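Tryptophan synthase alpha chain (PDB 3THA) probably cleaves indoleglycerol phosphate to indole and glyceraldehyde 3-phosphate, as the alpha subunit of tryptophan synthase in the last step of tryptophan biosynthesis. Local coordinates at residues E13-A18 and I42-L47; R36-P41 and K86-L91; R156-V161 and R195-L200; I168-S173 and D189-I194. One frame throughout, in Å; residues are numbered along the deposited sequence.

Interaction 1: E13-A18 and I42-L47; sequences ENANVA and IDILEL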
# COMPACT_ATOMS: atom_id res chain seq x y z
N GLU B 13 29.69 9.48 1.22
CA GLU B 13 29.99 8.15 0.66
C GLU B 13 28.66 7.52 0.30
O GLU B 13 28.36 7.29 -0.87
CB GLU B 13 30.75 7.26 1.67
CG GLU B 13 32.25 7.08 1.39
CD GLU B 13 32.56 6.39 0.04
OE1 GLU B 13 31.87 5.40 -0.34
OE2 GLU B 13 33.51 6.84 -0.64
N ASN B 14 27.84 7.28 1.31
CA ASN B 14 26.58 6.58 1.13
C ASN B 14 25.45 7.44 1.67
O ASN B 14 25.65 8.20 2.60
CB ASN B 14 26.63 5.26 1.87
CG ASN B 14 25.80 4.25 1.23
OD1 ASN B 14 24.64 4.07 1.61
ND2 ASN B 14 26.35 3.57 0.23
N ALA B 15 24.26 7.32 1.09
CA ALA B 15 23.17 8.17 1.53
C ALA B 15 22.33 7.50 2.58
O ALA B 15 21.93 6.34 2.43
CB ALA B 15 22.30 8.61 0.36
N ASN B 16 22.05 8.24 3.66
CA ASN B 16 21.04 7.78 4.57
C ASN B 16 19.69 8.38 4.19
O ASN B 16 19.55 9.60 4.14
CB ASN B 16 21.41 8.11 6.00
CG ASN B 16 22.76 7.58 6.36
OD1 ASN B 16 23.13 6.49 5.96
ND2 ASN B 16 23.52 8.36 7.12
N VAL B 17 18.73 7.51 3.88
CA VAL B 17 17.44 7.96 3.39
C VAL B 17 16.41 7.42 4.35
O VAL B 17 16.51 6.28 4.77
CB VAL B 17 17.11 7.41 1.97
CG1 VAL B 17 15.78 8.00 1.46
CG2 VAL B 17 18.23 7.74 1.01
N ALA B 18 15.42 8.22 4.68
CA ALA B 18 14.43 7.79 5.60
C ALA B 18 13.06 8.24 5.17
O ALA B 18 12.89 9.26 4.48
CB ALA B 18 14.75 8.32 7.03
N ILE B 42 20.43 11.83 8.70
CA ILE B 42 19.66 11.59 7.47
C ILE B 42 19.97 12.65 6.41
O ILE B 42 19.92 13.86 6.69
CB ILE B 42 18.16 11.63 7.78
CG1 ILE B 42 17.82 10.54 8.81
CG2 ILE B 42 17.32 11.55 6.51
CD1 ILE B 42 16.47 10.73 9.48
N ASP B 43 20.27 12.19 5.20
CA ASP B 43 20.68 13.05 4.10
C ASP B 43 19.48 13.43 3.23
O ASP B 43 19.41 14.55 2.72
CB ASP B 43 21.72 12.34 3.24
CG ASP B 43 22.98 11.99 4.01
OD1 ASP B 43 23.46 12.83 4.80
OD2 ASP B 43 23.51 10.87 3.80
N ILE B 44 18.56 12.48 3.06
CA ILE B 44 17.38 12.69 2.23
C ILE B 44 16.20 12.15 2.99
O ILE B 44 16.20 10.99 3.35
CB ILE B 44 17.51 11.91 0.92
CG1 ILE B 44 18.81 12.29 0.25
CG2 ILE B 44 16.27 12.10 -0.00
CD1 ILE B 44 19.30 11.28 -0.69
N LEU B 45 15.18 12.98 3.20
CA LEU B 45 13.97 12.52 3.83
C LEU B 45 12.83 12.34 2.85
O LEU B 45 12.54 13.27 2.05
CB LEU B 45 13.53 13.50 4.90
CG LEU B 45 12.36 13.04 5.75
CD1 LEU B 45 12.81 11.87 6.61
CD2 LEU B 45 11.82 14.23 6.61
N GLU B 46 12.15 11.20 2.94
CA GLU B 46 10.92 11.00 2.18
C GLU B 46 9.70 11.31 3.05
O GLU B 46 9.58 10.86 4.17
CB GLU B 46 10.83 9.57 1.64
CG GLU B 46 12.09 9.12 0.86
CD GLU B 46 12.06 7.64 0.46
OE1 GLU B 46 11.23 6.90 1.00
OE2 GLU B 46 12.89 7.21 -0.38
N LEU B 47 8.77 12.08 2.50
CA LEU B 47 7.69 12.58 3.30
C LEU B 47 6.41 11.91 2.81
O LEU B 47 5.89 12.28 1.75
CB LEU B 47 7.57 14.10 3.15
CG LEU B 47 8.76 15.03 3.42
CD1 LEU B 47 8.34 16.48 3.15
CD2 LEU B 47 9.18 14.89 4.84
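The carboxylate of D43 and the amide of N16 lie in planes only 11° apart, the amide displaced past the OD2 end of the acid. CB of N16 sits on the same face as that amide, while CA of A15 lies near the carboxylate plane, beside OD2. Into OD2 runs the backbone N of N16, at 3.0 Å and on the anti side, 35° out of the carboxylate plane. The amide itself turns elsewhere: OD1 of N16 bonds to R218 and ND2 to P41 O, which fixes its rotation. The second carboxylate, that of E46, probably a proton acceptor of the active site, has CG1 of V17 over one face, offset toward OE2 at 3.5 Å. V17 places this methyl there by setting CG1 anti to its backbone N (chi1 -175°).

Strands 15-21 and 44-48 are the first two of a closed parallel (beta/alpha)8, or TIM, barrel, joined through helix 27-35 as a beta-alpha-beta unit. Their pairing begins at N16 O, which accepts from D43 N at 2.9 Å and I44 N at 3.2 Å. It continues with A18 N donating to I44 O and, within these segments, reaches the bond from E46 N to A18 O at 2.6 Å. V17 and I44 point to the barrel interior, where CD1 of I44 reaches CG2 of V17 and CB of A15. A18 and L45 point outward to the side of helix 27-35, and CB of A18 rests against CD1 of I42 at 3.8 Å.

Interaction 2: R36-P41 and K86-L91; sequences RLDQSP and KTKKAL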
# COMPACT_ATOMS: atom_id res chain seq x y z
N ARG B 36 14.75 19.73 13.09
CA ARG B 36 15.98 19.15 13.61
C ARG B 36 16.70 18.29 12.56
O ARG B 36 17.69 17.63 12.83
CB ARG B 36 15.72 18.41 14.93
CG ARG B 36 15.70 19.34 16.18
CD ARG B 36 15.07 18.68 17.41
NE ARG B 36 15.98 17.73 18.02
CZ ARG B 36 15.83 17.16 19.22
NH1 ARG B 36 14.78 17.45 19.98
NH2 ARG B 36 16.75 16.32 19.67
N LEU B 37 16.21 18.34 11.34
CA LEU B 37 16.70 17.46 10.30
C LEU B 37 18.18 17.74 10.00
O LEU B 37 18.95 16.83 9.75
CB LEU B 37 15.83 17.60 9.06
CG LEU B 37 15.92 16.53 7.99
CD1 LEU B 37 15.62 15.12 8.64
CD2 LEU B 37 14.95 16.87 6.84
N ASP B 38 18.55 19.01 10.00
CA ASP B 38 19.95 19.42 9.84
C ASP B 38 20.92 18.74 10.80
O ASP B 38 22.04 18.49 10.43
CB ASP B 38 20.10 20.94 9.95
CG ASP B 38 19.67 21.64 8.68
OD1 ASP B 38 19.44 20.95 7.67
OD2 ASP B 38 19.57 22.88 8.70
N GLN B 39 20.50 18.44 12.02
CA GLN B 39 21.40 17.75 12.95
C GLN B 39 21.22 16.24 13.01
O GLN B 39 21.87 15.60 13.83
CB GLN B 39 21.29 18.29 14.37
CG GLN B 39 21.42 19.78 14.51
CD GLN B 39 20.14 20.33 15.13
OE1 GLN B 39 19.90 20.19 16.34
NE2 GLN B 39 19.28 20.90 14.28
N SER B 40 20.35 15.67 12.19
CA SER B 40 20.20 14.22 12.20
C SER B 40 21.12 13.64 11.13
O SER B 40 21.47 14.35 10.21
CB SER B 40 18.75 13.81 11.91
OG SER B 40 18.45 14.02 10.54
N PRO B 41 21.48 12.34 11.20
CA PRO B 41 22.40 11.85 10.18
C PRO B 41 21.70 11.47 8.84
O PRO B 41 22.33 10.91 7.93
CB PRO B 41 23.03 10.63 10.86
CG PRO B 41 21.94 10.09 11.72
CD PRO B 41 21.01 11.25 12.08
N LYS B 86 12.98 25.20 7.92
CA LYS B 86 14.25 25.43 7.26
C LYS B 86 15.19 24.25 7.47
O LYS B 86 15.55 23.90 8.59
CB LYS B 86 14.89 26.76 7.69
CG LYS B 86 16.06 27.28 6.74
CD LYS B 86 15.85 26.93 5.22
CE LYS B 86 17.03 27.44 4.32
NZ LYS B 86 17.01 26.84 2.92
N THR B 87 15.56 23.62 6.36
CA THR B 87 16.54 22.54 6.42
C THR B 87 17.44 22.59 5.21
O THR B 87 17.08 23.19 4.21
CB THR B 87 15.86 21.14 6.50
OG1 THR B 87 16.88 20.14 6.64
CG2 THR B 87 15.04 20.87 5.24
N LYS B 88 18.60 21.95 5.29
CA LYS B 88 19.49 21.84 4.13
C LYS B 88 19.35 20.50 3.43
O LYS B 88 19.82 20.32 2.31
CB LYS B 88 20.93 22.04 4.55
CG LYS B 88 21.27 23.49 4.81
CD LYS B 88 21.21 24.34 3.52
CE LYS B 88 21.09 25.85 3.84
NZ LYS B 88 22.08 26.35 4.85
N LYS B 89 18.70 19.55 4.09
CA LYS B 89 18.57 18.20 3.54
C LYS B 89 17.53 18.12 2.42
O LYS B 89 16.68 19.00 2.28
CB LYS B 89 18.24 17.22 4.65
CG LYS B 89 19.18 17.33 5.84
CD LYS B 89 20.48 16.69 5.52
CE LYS B 89 21.49 16.97 6.60
NZ LYS B 89 20.98 16.48 7.90
N ALA B 90 17.62 17.07 1.60
CA ALA B 90 16.69 16.88 0.50
C ALA B 90 15.34 16.38 0.98
O ALA B 90 15.27 15.39 1.74
CB ALA B 90 17.27 15.92 -0.54
N LEU B 91 14.28 17.03 0.50
CA LEU B 91 12.91 16.65 0.77
C LEU B 91 12.24 16.02 -0.47
O LEU B 91 12.24 16.59 -1.57
CB LEU B 91 12.13 17.86 1.27
CG LEU B 91 12.71 18.49 2.55
CD1 LEU B 91 11.93 19.73 2.96
CD2 LEU B 91 12.76 17.46 3.73
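L37 and K89 cross obliquely where the short 3-10 turn 37-39, following helix 27-35, lies against the ST turn leading into strand 90-94, near the N-terminal ends of the TIM-barrel strands. CB of K89 lies beside CD2 of L37, and bends at chi2 and chi4 fold the lysine over the leucine until NZ reaches L37 O at 2.8 Å. The donor is tilted 29° from that carbonyl plane. L37 O also takes S40 N and S40 OG, so three donors grip one carbonyl; NZ makes a further bond to I42 O and weak ones to D38 O and S40 O. L37 and L91 run past each other in opposite directions, their CD2 atoms touching at 3.8 Å.

OD1 of D38 takes two bonds from the ST turn. The backbone N of K88 meets its syn lone pair almost straight, at 2.7 Å. T87 OG1 donates to the same oxygen from above the carboxylate plane, 51° out of it. Having OG1 anti to the backbone N (chi1 -177°) lets T87 serve both partners: its oxygen closes the ST turn by accepting from K89 N at 3.2 Å.

Interaction 3: R156-V161 and R195-L200; sequences RVKKLV and RSFTNL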
# COMPACT_ATOMS: atom_id res chain seq x y z
N ARG B 156 13.84 -4.11 -19.66
CA ARG B 156 12.90 -3.19 -19.05
C ARG B 156 13.66 -2.18 -18.16
O ARG B 156 13.28 -1.03 -18.02
CB ARG B 156 11.81 -3.99 -18.30
CG ARG B 156 10.84 -3.15 -17.44
CD ARG B 156 9.64 -2.64 -18.22
NE ARG B 156 8.71 -1.90 -17.37
CZ ARG B 156 7.92 -0.90 -17.79
NH1 ARG B 156 7.93 -0.50 -19.08
NH2 ARG B 156 7.10 -0.29 -16.92
N VAL B 157 14.80 -2.61 -17.62
CA VAL B 157 15.61 -1.74 -16.77
C VAL B 157 16.32 -0.68 -17.63
O VAL B 157 16.30 0.51 -17.30
CB VAL B 157 16.66 -2.57 -15.94
CG1 VAL B 157 17.68 -1.67 -15.25
CG2 VAL B 157 15.96 -3.49 -14.95
N LYS B 158 16.95 -1.12 -18.71
CA LYS B 158 17.58 -0.21 -19.67
C LYS B 158 16.57 0.88 -20.09
O LYS B 158 16.86 2.07 -20.02
CB LYS B 158 18.14 -1.01 -20.86
CG LYS B 158 18.63 -0.19 -22.05
CD LYS B 158 19.66 -0.98 -22.90
CE LYS B 158 19.96 -0.33 -24.27
NZ LYS B 158 20.81 0.91 -24.23
N LYS B 159 15.38 0.46 -20.48
CA LYS B 159 14.33 1.39 -20.83
C LYS B 159 13.85 2.33 -19.68
O LYS B 159 13.60 3.52 -19.91
CB LYS B 159 13.18 0.62 -21.47
CG LYS B 159 11.90 1.37 -21.56
CD LYS B 159 10.72 0.46 -21.95
CE LYS B 159 9.38 1.16 -21.62
NZ LYS B 159 9.21 2.47 -22.36
N LEU B 160 13.74 1.83 -18.45
CA LEU B 160 13.29 2.69 -17.35
C LEU B 160 14.35 3.70 -16.92
O LEU B 160 14.02 4.83 -16.53
CB LEU B 160 12.83 1.87 -16.16
CG LEU B 160 11.46 1.21 -16.36
CD1 LEU B 160 11.33 -0.03 -15.47
CD2 LEU B 160 10.30 2.18 -16.09
N VAL B 161 15.62 3.31 -17.00
CA VAL B 161 16.65 4.15 -16.38
C VAL B 161 17.43 5.03 -17.34
O VAL B 161 17.95 6.06 -16.95
CB VAL B 161 17.62 3.37 -15.46
CG1 VAL B 161 16.83 2.59 -14.43
CG2 VAL B 161 18.52 2.46 -16.26
N ARG B 195 23.99 0.14 -13.31
CA ARG B 195 25.14 0.99 -13.58
C ARG B 195 25.48 1.04 -15.06
O ARG B 195 25.77 2.11 -15.58
CB ARG B 195 26.37 0.60 -12.75
CG ARG B 195 26.63 1.59 -11.65
CD ARG B 195 27.26 0.96 -10.41
NE ARG B 195 26.98 1.79 -9.23
CZ ARG B 195 27.26 1.47 -7.97
NH1 ARG B 195 27.87 0.32 -7.67
NH2 ARG B 195 26.93 2.32 -7.00
N SER B 196 25.40 -0.09 -15.76
CA SER B 196 25.78 -0.08 -17.16
C SER B 196 24.78 0.63 -18.10
O SER B 196 24.98 0.62 -19.31
CB SER B 196 26.07 -1.49 -17.66
OG SER B 196 24.88 -2.09 -18.17
N PHE B 197 23.74 1.24 -17.54
CA PHE B 197 22.69 1.95 -18.29
C PHE B 197 22.51 3.42 -17.86
O PHE B 197 22.04 4.27 -18.64
CB PHE B 197 21.34 1.23 -18.13
CG PHE B 197 21.31 -0.16 -18.71
CD1 PHE B 197 21.97 -0.46 -19.91
CD2 PHE B 197 20.58 -1.17 -18.08
CE1 PHE B 197 21.95 -1.75 -20.46
CE2 PHE B 197 20.54 -2.47 -18.63
CZ PHE B 197 21.24 -2.76 -19.83
N THR B 198 22.83 3.69 -16.59
CA THR B 198 22.75 5.04 -16.05
C THR B 198 23.85 5.36 -15.04
O THR B 198 24.46 4.47 -14.42
CB THR B 198 21.37 5.38 -15.42
OG1 THR B 198 21.30 6.79 -15.20
CG2 THR B 198 21.15 4.64 -14.10
N ASN B 199 24.08 6.66 -14.88
CA ASN B 199 25.07 7.18 -13.95
C ASN B 199 24.49 7.70 -12.63
O ASN B 199 25.25 8.08 -11.72
CB ASN B 199 25.90 8.23 -14.68
CG ASN B 199 26.63 7.64 -15.89
OD1 ASN B 199 27.82 7.34 -15.82
ND2 ASN B 199 25.89 7.42 -16.99
N LEU B 200 23.16 7.71 -12.54
CA LEU B 200 22.46 8.26 -11.39
C LEU B 200 22.71 7.39 -10.18
O LEU B 200 22.98 6.18 -10.34
CB LEU B 200 20.95 8.28 -11.62
CG LEU B 200 20.44 9.21 -12.71
CD1 LEU B 200 19.08 8.70 -13.11
CD2 LEU B 200 20.39 10.67 -12.20
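F197 brings the segment 195-200, at the end of helix 180-195 and in the loop beyond, against helix 154-161. It comes directly after S196, whose OG lies over the ring face turned from the helix, 3.7 Å above the plane and offset toward the rim. That hydroxyl is itself tied to E193 O. On the opposite face, CB of K158 stands 3.5 Å from the ring centroid and just 9° off the normal, a well-centred CH-pi contact. The lysine crosses the phenyl group at about a right angle. Its CG, held anti to the backbone N (chi1 170°), lets the aliphatic chain carry on over the face, so that CD reaches CE1 of F197 at 3.4 Å while the end of the side chain leads away. At the ring edge, near its plane, CG1 of V157 comes to 4.1 Å from CD2 of F197. At the base of the side chain, CB of F197 packs on CG2 of V161 at 3.6 Å.

T198 follows and crosses V161 at about a right angle, its CG2 methyl 4.0 Å from CB of V161. Its OG1 faces back into the loop, where it accepts a weak bond from the backbone N of L200. L200 then directs its side chain to I168, which V161 and T198 also touch, before the chain enters strand 202-205. No hydrogen bond links the two segments: apolar packing and the CH-pi contact join them. This is the outer layer of a (beta/alpha)8 barrel, where the loop leaving helix 180-195 lies against the preceding helix, 154-161, of the surrounding ring.

Interaction 4: I168-S173 and D189-I194; sequences IYLLAS and DKVKEI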
# COMPACT_ATOMS: atom_id res chain seq x y z
N ILE B 168 17.89 5.98 -8.72
CA ILE B 168 17.13 4.78 -8.98
C ILE B 168 16.76 4.15 -7.66
O ILE B 168 17.61 4.03 -6.77
CB ILE B 168 17.90 3.75 -9.85
CG1 ILE B 168 18.57 4.44 -11.05
CG2 ILE B 168 16.95 2.64 -10.32
CD1 ILE B 168 17.59 5.17 -11.94
N TYR B 169 15.49 3.78 -7.53
CA TYR B 169 14.98 3.15 -6.34
C TYR B 169 14.99 1.68 -6.64
O TYR B 169 14.06 1.17 -7.28
CB TYR B 169 13.57 3.63 -6.08
CG TYR B 169 13.04 3.46 -4.64
CD1 TYR B 169 13.19 2.26 -3.94
CD2 TYR B 169 12.39 4.51 -4.00
CE1 TYR B 169 12.73 2.11 -2.64
CE2 TYR B 169 11.93 4.38 -2.66
CZ TYR B 169 12.08 3.16 -2.01
OH TYR B 169 11.61 2.99 -0.72
N LEU B 170 16.06 1.01 -6.21
CA LEU B 170 16.16 -0.44 -6.25
C LEU B 170 15.47 -1.15 -5.06
O LEU B 170 16.01 -1.18 -3.95
CB LEU B 170 17.62 -0.88 -6.32
CG LEU B 170 17.76 -2.40 -6.50
CD1 LEU B 170 16.83 -2.99 -7.62
CD2 LEU B 170 19.17 -2.82 -6.73
N LEU B 171 14.31 -1.73 -5.29
CA LEU B 171 13.68 -2.53 -4.26
C LEU B 171 14.54 -3.75 -4.02
O LEU B 171 15.29 -4.18 -4.90
CB LEU B 171 12.25 -2.94 -4.64
CG LEU B 171 11.37 -1.73 -4.96
CD1 LEU B 171 10.02 -2.15 -5.45
CD2 LEU B 171 11.22 -0.86 -3.76
N ALA B 172 14.47 -4.27 -2.81
CA ALA B 172 15.22 -5.43 -2.46
C ALA B 172 14.18 -6.54 -2.41
O ALA B 172 12.98 -6.27 -2.26
CB ALA B 172 15.88 -5.22 -1.12
N SER B 173 14.62 -7.77 -2.62
CA SER B 173 13.72 -8.90 -2.63
C SER B 173 13.93 -9.65 -1.35
O SER B 173 14.99 -9.54 -0.72
CB SER B 173 14.05 -9.84 -3.77
OG SER B 173 13.98 -9.15 -4.98
N ASP B 189 24.58 -7.72 -8.19
CA ASP B 189 24.42 -8.00 -9.62
C ASP B 189 23.47 -7.02 -10.26
O ASP B 189 23.77 -6.48 -11.32
CB ASP B 189 23.89 -9.40 -9.90
CG ASP B 189 24.99 -10.39 -10.21
OD1 ASP B 189 25.99 -10.44 -9.45
OD2 ASP B 189 24.87 -11.10 -11.24
N LYS B 190 22.34 -6.77 -9.61
CA LYS B 190 21.36 -5.88 -10.21
C LYS B 190 21.88 -4.43 -10.30
O LYS B 190 21.66 -3.73 -11.31
CB LYS B 190 20.00 -5.98 -9.52
CG LYS B 190 18.86 -5.40 -10.33
CD LYS B 190 18.68 -6.28 -11.59
CE LYS B 190 17.46 -5.88 -12.37
NZ LYS B 190 17.23 -6.81 -13.47
N VAL B 191 22.60 -4.00 -9.27
CA VAL B 191 23.28 -2.70 -9.24
C VAL B 191 24.26 -2.51 -10.40
O VAL B 191 24.15 -1.53 -11.15
CB VAL B 191 23.98 -2.48 -7.86
CG1 VAL B 191 25.06 -1.43 -7.95
CG2 VAL B 191 22.93 -2.14 -6.79
N LYS B 192 25.20 -3.45 -10.55
CA LYS B 192 26.09 -3.49 -11.70
C LYS B 192 25.32 -3.31 -13.03
O LYS B 192 25.70 -2.51 -13.89
CB LYS B 192 26.84 -4.83 -11.71
CG LYS B 192 28.09 -4.86 -12.64
CD LYS B 192 28.86 -6.16 -12.59
CE LYS B 192 30.34 -5.86 -12.80
NZ LYS B 192 31.13 -6.97 -13.42
N GLU B 193 24.22 -4.05 -13.18
CA GLU B 193 23.42 -4.01 -14.38
C GLU B 193 22.86 -2.61 -14.61
O GLU B 193 22.97 -2.07 -15.72
CB GLU B 193 22.29 -5.06 -14.27
CG GLU B 193 21.31 -5.06 -15.42
CD GLU B 193 20.25 -6.13 -15.31
OE1 GLU B 193 19.07 -5.79 -15.21
OE2 GLU B 193 20.59 -7.33 -15.36
N ILE B 194 22.28 -2.01 -13.58
CA ILE B 194 21.74 -0.67 -13.68
C ILE B 194 22.87 0.28 -14.02
O ILE B 194 22.73 1.12 -14.92
CB ILE B 194 21.09 -0.23 -12.38
CG1 ILE B 194 20.04 -1.24 -11.95
CG2 ILE B 194 20.46 1.16 -12.55
CD1 ILE B 194 19.62 -1.15 -10.51
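L170 carries CG anti to its amide nitrogen (chi1 -175°), which sends its methyls toward helix 180-195 and splits them between helix residues. CD2 meets CG2 of V191 at 3.8 Å, the two side chains crossing at about a right angle, and lies 4.2 Å from CD1 of I194, at the end of that extended side chain. CD1 instead touches CG of K190. At I194, chi1 of -55° turns the other branch to I168: CG2 lies 4.1 Å from CG1 of I168 as the isoleucines slide past each other in opposite directions.

Here a strand and the helix that follows it pack within the beta-alpha-beta unit 168-171, 180-195, 202-205 of the TIM barrel. The axes of strand 168-171 and helix segment 189-194 approach to 10.5 Å at 155°, close to antiparallel. I202 on the next strand touches L170, V191 and I194, while V148 on the preceding strand touches I168, L170 and I194. Y169 and L171 make no contact with the helix segment; Y169 packs on A56 of the second subunit.

Although K190 adds aliphatic carbon to this apolar layer, its charged end leads away: NZ bonds to T152 O and forms a salt bridge with OE1 of E193 at 2.7 Å, from above the carboxylate plane.

Overall arrangement
Interactions 1 and 2 adjoin, centres 10 Å apart: L45 N probably bonds to A90 O at 2.8 Å, so that strand 44-48 serves both, and the tie between N16 and P41 adds the loop after helix 27-35. Interactions 3 and 4 form a second pair, centres also 10 Å apart, where I168 CD1 touches V161 CG1 at 3.7 Å and two barrel helices meet through V157 CG2 and K190 CE at 3.8 Å. The centres of interactions 2 and 3 lie 29 Å apart, but interactions 1 and 4, with centres 17 Å apart, touch inside the barrel: OE2 of E46, the predicted proton acceptor, packs 3.8 Å from CE2 of Y169.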